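Local coordinates for cellulase (PDB 6XSO), which probably cleaves internal beta-1,4 linkages in cellulose and related plant polysaccharides such as xylan, as a broad-specificity endoglucanase of glycoside hydrolase family 5, at residues Trp135-Asp139 with Met176-Asn181; Tyr150-Trp154 with Phe170-Asn174; Met328-Asp333 with Asp367-Ile372. All blocks are in the same frame, centred on the assembly; numbering follows the deposited sequence. Where two conformers were deposited one is given.

Contact 1: Trp135-Asp139 with Met176-Asn181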
# COMPACT_ATOMS: atom_id res chain seq x y z
N TRP A 135 -7.51 -10.05 -11.64
CA TRP A 135 -8.21 -9.45 -12.77
C TRP A 135 -7.57 -8.16 -13.26
O TRP A 135 -7.79 -7.80 -14.43
CB TRP A 135 -9.71 -9.27 -12.49
CG TRP A 135 -10.11 -8.27 -11.46
CD1 TRP A 135 -10.17 -8.47 -10.12
CD2 TRP A 135 -10.57 -6.93 -11.69
NE1 TRP A 135 -10.61 -7.32 -9.48
CE2 TRP A 135 -10.88 -6.38 -10.44
CE3 TRP A 135 -10.74 -6.15 -12.84
CZ2 TRP A 135 -11.35 -5.07 -10.30
CZ3 TRP A 135 -11.20 -4.85 -12.69
CH2 TRP A 135 -11.51 -4.33 -11.43
N ILE A 136 -6.80 -7.47 -12.42
CA ILE A 136 -6.10 -6.25 -12.81
C ILE A 136 -4.67 -6.66 -13.13
O ILE A 136 -3.92 -7.06 -12.24
CB ILE A 136 -6.14 -5.19 -11.71
CG1 ILE A 136 -7.59 -4.86 -11.34
CG2 ILE A 136 -5.39 -3.94 -12.16
CD1 ILE A 136 -7.71 -3.94 -10.15
N LYS A 137 -4.29 -6.58 -14.40
CA LYS A 137 -2.95 -6.97 -14.82
C LYS A 137 -2.27 -5.86 -15.60
O LYS A 137 -2.91 -5.09 -16.33
CB LYS A 137 -2.98 -8.23 -15.70
CG LYS A 137 -3.63 -9.43 -15.02
CD LYS A 137 -3.30 -10.70 -15.78
CE LYS A 137 -3.86 -11.95 -15.15
NZ LYS A 137 -3.35 -12.16 -13.78
N ALA A 138 -0.94 -5.80 -15.46
CA ALA A 138 -0.10 -4.85 -16.19
C ALA A 138 0.11 -5.40 -17.59
O ALA A 138 1.15 -5.97 -17.94
CB ALA A 138 1.21 -4.61 -15.46
N ASP A 139 -0.94 -5.26 -18.40
CA ASP A 139 -1.02 -5.79 -19.75
C ASP A 139 -2.00 -4.86 -20.44
O ASP A 139 -3.09 -4.65 -19.91
CB ASP A 139 -1.54 -7.22 -19.73
CG ASP A 139 -1.70 -7.79 -21.12
OD1 ASP A 139 -2.65 -7.41 -21.86
OD2 ASP A 139 -0.86 -8.63 -21.53
N MET A 176 0.68 -4.93 -9.19
CA MET A 176 0.17 -5.31 -10.50
C MET A 176 1.31 -5.90 -11.33
O MET A 176 2.37 -5.27 -11.49
CB MET A 176 -0.41 -4.09 -11.22
CG MET A 176 -1.33 -4.48 -12.35
SD MET A 176 -1.80 -3.16 -13.47
CE MET A 176 -2.35 -1.87 -12.37
N LEU A 177 1.09 -7.09 -11.88
CA LEU A 177 2.08 -7.83 -12.65
C LEU A 177 1.60 -8.04 -14.07
O LEU A 177 0.41 -7.92 -14.37
CB LEU A 177 2.33 -9.21 -12.01
CG LEU A 177 2.56 -9.25 -10.50
CD1 LEU A 177 2.82 -10.67 -10.02
CD2 LEU A 177 3.69 -8.32 -10.08
N ASP A 178 2.55 -8.36 -14.96
CA ASP A 178 2.23 -8.71 -16.34
C ASP A 178 1.56 -10.08 -16.37
O ASP A 178 1.33 -10.72 -15.34
CB ASP A 178 3.49 -8.61 -17.21
CG ASP A 178 4.56 -9.62 -16.84
OD1 ASP A 178 4.24 -10.64 -16.20
OD2 ASP A 178 5.73 -9.39 -17.20
N LYS A 179 1.20 -10.52 -17.58
CA LYS A 179 0.49 -11.78 -17.69
C LYS A 179 1.36 -12.98 -17.40
O LYS A 179 0.83 -14.09 -17.30
CB LYS A 179 -0.16 -11.93 -19.07
CG LYS A 179 0.78 -12.23 -20.22
CD LYS A 179 0.03 -12.29 -21.53
CE LYS A 179 0.98 -12.42 -22.69
NZ LYS A 179 0.24 -12.48 -23.99
N LEU A 180 2.67 -12.78 -17.28
CA LEU A 180 3.62 -13.82 -16.89
C LEU A 180 3.89 -13.81 -15.40
O LEU A 180 4.70 -14.61 -14.93
CB LEU A 180 4.95 -13.60 -17.62
CG LEU A 180 4.84 -13.36 -19.13
CD1 LEU A 180 6.21 -12.98 -19.69
CD2 LEU A 180 4.29 -14.56 -19.86
N ASN A 181 3.23 -12.91 -14.66
CA ASN A 181 3.40 -12.78 -13.22
C ASN A 181 4.84 -12.45 -12.87
O ASN A 181 5.39 -12.94 -11.88
CB ASN A 181 2.89 -14.03 -12.51
CG ASN A 181 1.43 -14.29 -12.81
OD1 ASN A 181 0.58 -13.49 -12.43
ND2 ASN A 181 1.14 -15.36 -13.55
O HOH W 1 -1.55 -8.43 -11.50
O HOH W 2 -0.74 -10.88 -13.19
O HOH W 3 1.41 -8.92 -19.96
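Met176 lies along the backbone of Ile136-Ala138, a thioether side chain packed against peptide as well as side chains. Its CG stands anti to the backbone N (chi1 -161°) and the chain stays extended through SD, which carries the sulfur, Met176 SD, to 3.5 Å from the carbonyl carbon of Lys137, Lys137 C. A bend at the last torsion then turns Met176 CE onto CG2 of Ile136, 3.7 Å away, the two side chains crossing at about a right angle. Shortening Met176 to an alanine is likely to remove the sulfur and methyl packed on the Lys137-Ala138 peptide and Ile136 CG2 and to open a gap between the two loops. Beside the sulfur runs the one direct hydrogen bond of the pair, Ala138 N to Leu177 O at 2.7 Å.

Waters extend this link. One bridges Ile136 O and Leu177 N; a second is held between Lys137 NZ, Asp178 O and Asn181 OD1, while Asp128 pairs with the ammonium through its carboxylate and with Asn181 OD1 through its backbone N; a third joins Asp139 OD2 to Lys179 N. Asp139 OD1 is engaged by Asn142 N at the helix start, and Asp178 OD2 by Ser187 N.

Ala138 centres an inverse gamma turn, Asp139 is the N-cap of helix 140-161, and Asp178-Asn181 forms a type I beta turn: two beta-alpha loops meeting, as expected at the C-terminal end of a TIM barrel.

Contact 2: Tyr150-Trp154 with Phe170-Asn174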
# COMPACT_ATOMS: atom_id res chain seq x y z
N TYR A 150 -12.76 -0.89 -13.64
CA TYR A 150 -11.82 -0.34 -12.67
C TYR A 150 -12.18 1.10 -12.30
O TYR A 150 -12.18 1.47 -11.12
CB TYR A 150 -10.41 -0.42 -13.24
CG TYR A 150 -9.35 0.19 -12.38
CD1 TYR A 150 -8.86 1.47 -12.64
CD2 TYR A 150 -8.79 -0.51 -11.33
CE1 TYR A 150 -7.87 2.04 -11.86
CE2 TYR A 150 -7.81 0.06 -10.54
CZ TYR A 150 -7.36 1.33 -10.82
OH TYR A 150 -6.38 1.93 -10.08
N GLU A 151 -12.49 1.93 -13.30
CA GLU A 151 -12.95 3.29 -13.03
C GLU A 151 -14.23 3.28 -12.20
O GLU A 151 -14.38 4.08 -11.28
CB GLU A 151 -13.10 4.09 -14.32
CG GLU A 151 -11.76 4.40 -14.99
CD GLU A 151 -11.84 5.38 -16.16
OE1 GLU A 151 -12.88 6.04 -16.36
OE2 GLU A 151 -10.82 5.50 -16.88
N TYR A 152 -15.18 2.38 -12.51
CA TYR A 152 -16.42 2.32 -11.73
C TYR A 152 -16.14 1.93 -10.29
O TYR A 152 -16.76 2.49 -9.36
CB TYR A 152 -17.40 1.34 -12.40
CG TYR A 152 -18.73 1.10 -11.70
CD1 TYR A 152 -19.30 -0.15 -11.73
CD2 TYR A 152 -19.40 2.12 -11.03
CE1 TYR A 152 -20.51 -0.40 -11.12
CE2 TYR A 152 -20.62 1.87 -10.40
CZ TYR A 152 -21.15 0.61 -10.44
OH TYR A 152 -22.39 0.36 -9.85
N LEU A 153 -15.23 0.98 -10.07
CA LEU A 153 -14.85 0.63 -8.70
C LEU A 153 -14.31 1.83 -7.95
O LEU A 153 -14.72 2.09 -6.80
CB LEU A 153 -13.84 -0.51 -8.73
CG LEU A 153 -13.23 -0.94 -7.40
CD1 LEU A 153 -14.31 -1.34 -6.43
CD2 LEU A 153 -12.24 -2.08 -7.62
N TRP A 154 -13.40 2.59 -8.56
CA TRP A 154 -12.85 3.76 -7.87
C TRP A 154 -13.87 4.87 -7.70
O TRP A 154 -13.84 5.57 -6.68
CB TRP A 154 -11.55 4.23 -8.52
CG TRP A 154 -10.41 3.56 -7.86
CD1 TRP A 154 -9.54 2.66 -8.41
CD2 TRP A 154 -10.03 3.69 -6.48
NE1 TRP A 154 -8.64 2.24 -7.46
CE2 TRP A 154 -8.94 2.85 -6.27
CE3 TRP A 154 -10.56 4.43 -5.40
CZ2 TRP A 154 -8.33 2.73 -5.03
CZ3 TRP A 154 -9.93 4.33 -4.17
CH2 TRP A 154 -8.84 3.47 -4.00
N PHE A 170 -6.17 7.40 -0.78
CA PHE A 170 -6.49 6.26 -1.62
C PHE A 170 -5.25 5.82 -2.40
O PHE A 170 -4.47 6.66 -2.87
CB PHE A 170 -7.55 6.60 -2.67
CG PHE A 170 -8.85 7.14 -2.14
CD1 PHE A 170 -9.32 6.86 -0.86
CD2 PHE A 170 -9.64 7.94 -2.97
CE1 PHE A 170 -10.55 7.38 -0.43
CE2 PHE A 170 -10.85 8.45 -2.54
CZ PHE A 170 -11.30 8.17 -1.27
N GLU A 171 -5.10 4.50 -2.59
CA GLU A 171 -3.99 3.90 -3.33
C GLU A 171 -4.54 3.08 -4.49
O GLU A 171 -5.37 2.20 -4.30
CB GLU A 171 -3.14 3.03 -2.39
CG GLU A 171 -2.20 2.05 -3.06
CD GLU A 171 -1.70 1.00 -2.07
OE1 GLU A 171 -1.65 1.32 -0.86
OE2 GLU A 171 -1.34 -0.12 -2.51
N SER A 172 -4.01 3.36 -5.68
CA SER A 172 -4.61 2.91 -6.94
C SER A 172 -4.76 1.40 -7.06
O SER A 172 -5.79 0.91 -7.54
CB SER A 172 -3.74 3.46 -8.08
OG SER A 172 -2.38 3.02 -7.98
N TYR A 173 -3.72 0.64 -6.74
CA TYR A 173 -3.63 -0.81 -6.97
C TYR A 173 -2.36 -1.24 -6.23
O TYR A 173 -1.45 -0.44 -6.03
CB TYR A 173 -3.60 -1.23 -8.49
CG TYR A 173 -2.64 -0.36 -9.26
CD1 TYR A 173 -1.27 -0.52 -9.09
CD2 TYR A 173 -3.08 0.67 -10.09
CE1 TYR A 173 -0.38 0.31 -9.70
CE2 TYR A 173 -2.19 1.52 -10.69
CZ TYR A 173 -0.85 1.35 -10.47
OH TYR A 173 0.02 2.22 -11.05
N ASN A 174 -2.31 -2.52 -5.85
CA ASN A 174 -1.24 -3.01 -4.98
C ASN A 174 0.03 -3.44 -5.72
O ASN A 174 0.99 -2.67 -5.80
CB ASN A 174 -1.79 -4.14 -4.09
CG ASN A 174 -0.75 -4.73 -3.21
OD1 ASN A 174 0.03 -3.99 -2.58
ND2 ASN A 174 -0.70 -6.07 -3.13
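The chi1 of Tyr150, 176°, places CG opposite the backbone N and sends the ring from the helix toward the loop at Ser172, while the unusual chi1 of Trp154, -91°, swings the indole to the same carbonyl. Both side chains deliver a donor to Ser172 O: Tyr150 OH at 2.8 Å and Trp154 NE1 at 3.1 Å. The phenol hydroxyl sits above the carbonyl plane and the indole N-H approaches from the other face, with Ser172 O close to the plane of the indole and an N-H...O angle of 155°. Two bonds thus grip one buried oxygen and pin both rings to the backbone. The rings also brace one another, since CD1 of Trp154 rests over the rim of one Tyr150 face.

Farther along the indole, the edge at Trp154 CZ2 comes 3.1 Å from Glu171 O, near the ring plane. Trp154 CZ3 then meets Phe170 CB at 3.6 Å, the six-membered ring and the phenyl ring in an oblique pairing. On the tyrosine side, Tyr150 OH also reaches the edge of the neighbouring ring, 3.5 Å from Tyr173 CD2.

Helix 140-161 is in this way fastened over the C-terminal end of strand 168-171, the strand that follows it in the barrel. Helix 196-219 closes the adjoining side, where Phe213 meets the Trp154 ring and Tyr209 the Tyr150 ring edge-to-face, and strands 116-119 and 229-232 flank Phe170 through Ile119 and Leu229.

Contact 3: Met328-Asp333 with Asp367-Ile372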
# COMPACT_ATOMS: atom_id res chain seq x y z
N MET A 328 18.18 -7.90 12.56
CA MET A 328 16.94 -7.34 12.04
C MET A 328 16.65 -5.98 12.68
O MET A 328 16.22 -5.04 11.99
CB MET A 328 15.77 -8.30 12.29
CG MET A 328 14.49 -7.76 11.73
SD MET A 328 13.15 -8.91 11.98
CE MET A 328 11.84 -8.05 11.13
N PHE A 329 16.84 -5.87 14.00
CA PHE A 329 16.60 -4.61 14.68
C PHE A 329 17.58 -3.52 14.23
O PHE A 329 17.21 -2.35 14.15
CB PHE A 329 16.66 -4.82 16.20
CG PHE A 329 15.46 -5.55 16.79
CD1 PHE A 329 14.41 -6.02 16.02
CD2 PHE A 329 15.39 -5.75 18.15
CE1 PHE A 329 13.32 -6.68 16.61
CE2 PHE A 329 14.31 -6.40 18.73
CZ PHE A 329 13.29 -6.86 17.98
N GLN A 330 18.84 -3.89 13.96
CA GLN A 330 19.78 -2.91 13.43
C GLN A 330 19.37 -2.47 12.04
O GLN A 330 19.54 -1.29 11.67
CB GLN A 330 21.19 -3.50 13.41
CG GLN A 330 21.68 -3.94 14.77
CD GLN A 330 22.91 -4.82 14.68
OE1 GLN A 330 23.90 -4.47 14.02
NE2 GLN A 330 22.87 -5.98 15.33
N PHE A 331 18.82 -3.39 11.25
CA PHE A 331 18.28 -3.05 9.94
C PHE A 331 17.11 -2.09 10.08
O PHE A 331 17.04 -1.07 9.37
CB PHE A 331 17.86 -4.35 9.21
CG PHE A 331 16.84 -4.13 8.12
CD1 PHE A 331 17.22 -3.53 6.93
CD2 PHE A 331 15.53 -4.53 8.28
CE1 PHE A 331 16.30 -3.31 5.92
CE2 PHE A 331 14.60 -4.30 7.29
CZ PHE A 331 14.99 -3.71 6.10
N VAL A 332 16.18 -2.39 11.00
CA VAL A 332 15.03 -1.52 11.27
C VAL A 332 15.49 -0.11 11.60
O VAL A 332 14.98 0.88 11.05
CB VAL A 332 14.18 -2.11 12.42
CG1 VAL A 332 13.27 -1.06 13.04
CG2 VAL A 332 13.42 -3.35 11.95
N ASP A 333 16.41 0.01 12.55
CA ASP A 333 16.86 1.33 12.97
C ASP A 333 17.30 2.16 11.77
O ASP A 333 16.93 3.33 11.62
CB ASP A 333 18.07 1.20 13.91
CG ASP A 333 17.72 0.68 15.29
OD1 ASP A 333 16.54 0.54 15.63
OD2 ASP A 333 18.67 0.41 16.06
N ASP A 367 8.70 -6.15 21.23
CA ASP A 367 10.05 -5.63 21.04
C ASP A 367 10.21 -4.97 19.66
O ASP A 367 10.76 -3.87 19.56
CB ASP A 367 11.10 -6.71 21.31
CG ASP A 367 10.87 -8.01 20.55
OD1 ASP A 367 9.88 -8.18 19.79
OD2 ASP A 367 11.73 -8.90 20.73
N LEU A 368 9.68 -5.61 18.61
CA LEU A 368 9.79 -5.04 17.27
C LEU A 368 8.95 -3.79 17.11
O LEU A 368 9.39 -2.81 16.50
CB LEU A 368 9.40 -6.10 16.25
CG LEU A 368 9.44 -5.62 14.79
CD1 LEU A 368 10.77 -5.12 14.33
CD2 LEU A 368 9.01 -6.78 13.90
N ALA A 369 7.72 -3.79 17.65
CA ALA A 369 6.88 -2.60 17.57
C ALA A 369 7.58 -1.41 18.20
O ALA A 369 7.63 -0.32 17.62
CB ALA A 369 5.54 -2.89 18.24
N GLU A 370 8.15 -1.62 19.40
CA GLU A 370 8.85 -0.54 20.08
C GLU A 370 10.09 -0.12 19.30
O GLU A 370 10.41 1.07 19.24
CB GLU A 370 9.23 -0.95 21.51
CG GLU A 370 9.92 0.18 22.25
CD GLU A 370 9.96 -0.00 23.76
OE1 GLU A 370 9.59 -1.09 24.26
OE2 GLU A 370 10.38 0.96 24.44
N ARG A 371 10.78 -1.09 18.70
CA ARG A 371 11.99 -0.77 17.96
C ARG A 371 11.69 0.13 16.77
O ARG A 371 12.42 1.10 16.51
CB ARG A 371 12.68 -2.05 17.47
CG ARG A 371 14.12 -1.84 17.02
CD ARG A 371 15.09 -1.79 18.21
NE ARG A 371 16.44 -1.57 17.73
CZ ARG A 371 17.53 -2.10 18.26
NH1 ARG A 371 17.44 -2.90 19.32
NH2 ARG A 371 18.70 -1.85 17.69
N ILE A 372 10.61 -0.17 16.03
CA ILE A 372 10.22 0.65 14.89
C ILE A 372 9.86 2.07 15.34
O ILE A 372 10.31 3.06 14.76
CB ILE A 372 9.06 -0.02 14.14
CG1 ILE A 372 9.50 -1.34 13.49
CG2 ILE A 372 8.47 0.94 13.11
CD1 ILE A 372 8.34 -2.23 13.09
O HOH W 4 14.95 1.68 17.56
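Met328 opens the interface with its methyl, the extended chain bringing Met328 CE to 4.2 Å from Leu368 CD2 as the two side chains cross at about a right angle. Next, CB of Phe329 lies over one face of the Arg371 guanidinium, 3.5 Å from Arg371 CZ and above the centre of the group, whereas the ring itself is inclined to that plane by 45°. Phe329 CE1 packs on Leu368 CD1 at 3.8 Å, and the far edge of the ring at CZ approaches the carboxylate of Asp367, whose plane stands nearly perpendicular to the ring. That carboxylate has polar partners of its own in Tyr321 and Lys325.

One turn beyond Phe329, Val332 turns CG1 to Ile372 CG1 at 3.8 Å and CG2 to Leu368 CD1. Asp333 ends the segment with a side-on, two-pronged salt bridge. Arg371 NE meets OD1 of Asp333 at 3.0 Å, and Arg371 NH2 meets OD2 of Asp333 at 2.8 Å, both on the syn side, with carboxylate and guanidinium planes only 18° apart. The arginine can reach across because its chain leaves anti to the backbone N and then bends at its second torsion. A water donating to both Asp333 OD1 and Arg371 O adds a bridge from the carboxylate to the arginine backbone.

Helices 325-341 and 366-377 run side by side in nearly the same direction, their local axes 9.9 Å apart at a crossing angle of -27°. Beneath them Tyr348 of strand 345-349 receives Met328, Leu368 and Ile372, so the pair packs against the last strand of the barrel; helix 279-298 borders helix 325-341 through Gln330 and Phe331.

One closed barrel of eight parallel strands carries all three contacts. Contact 2 is nested in sequence inside the loop closed by contact 1, and the two touch where Ile136 and Trp135 pack on Tyr150 and Leu153, their centres 15 Å apart. Helix 140-161 is the shared element: contact 1 lies at the loop leading into it, and contact 2 joins its middle to strand 168-171. Contact 3 comes later in the chain, on the opposite side of the chain's centre, about 34 Å from contact 1 and 32 Å from contact 2 between centres. It pairs the last two helices flanking strand 345-349, so the three contacts sample two well-separated sectors of the same barrel.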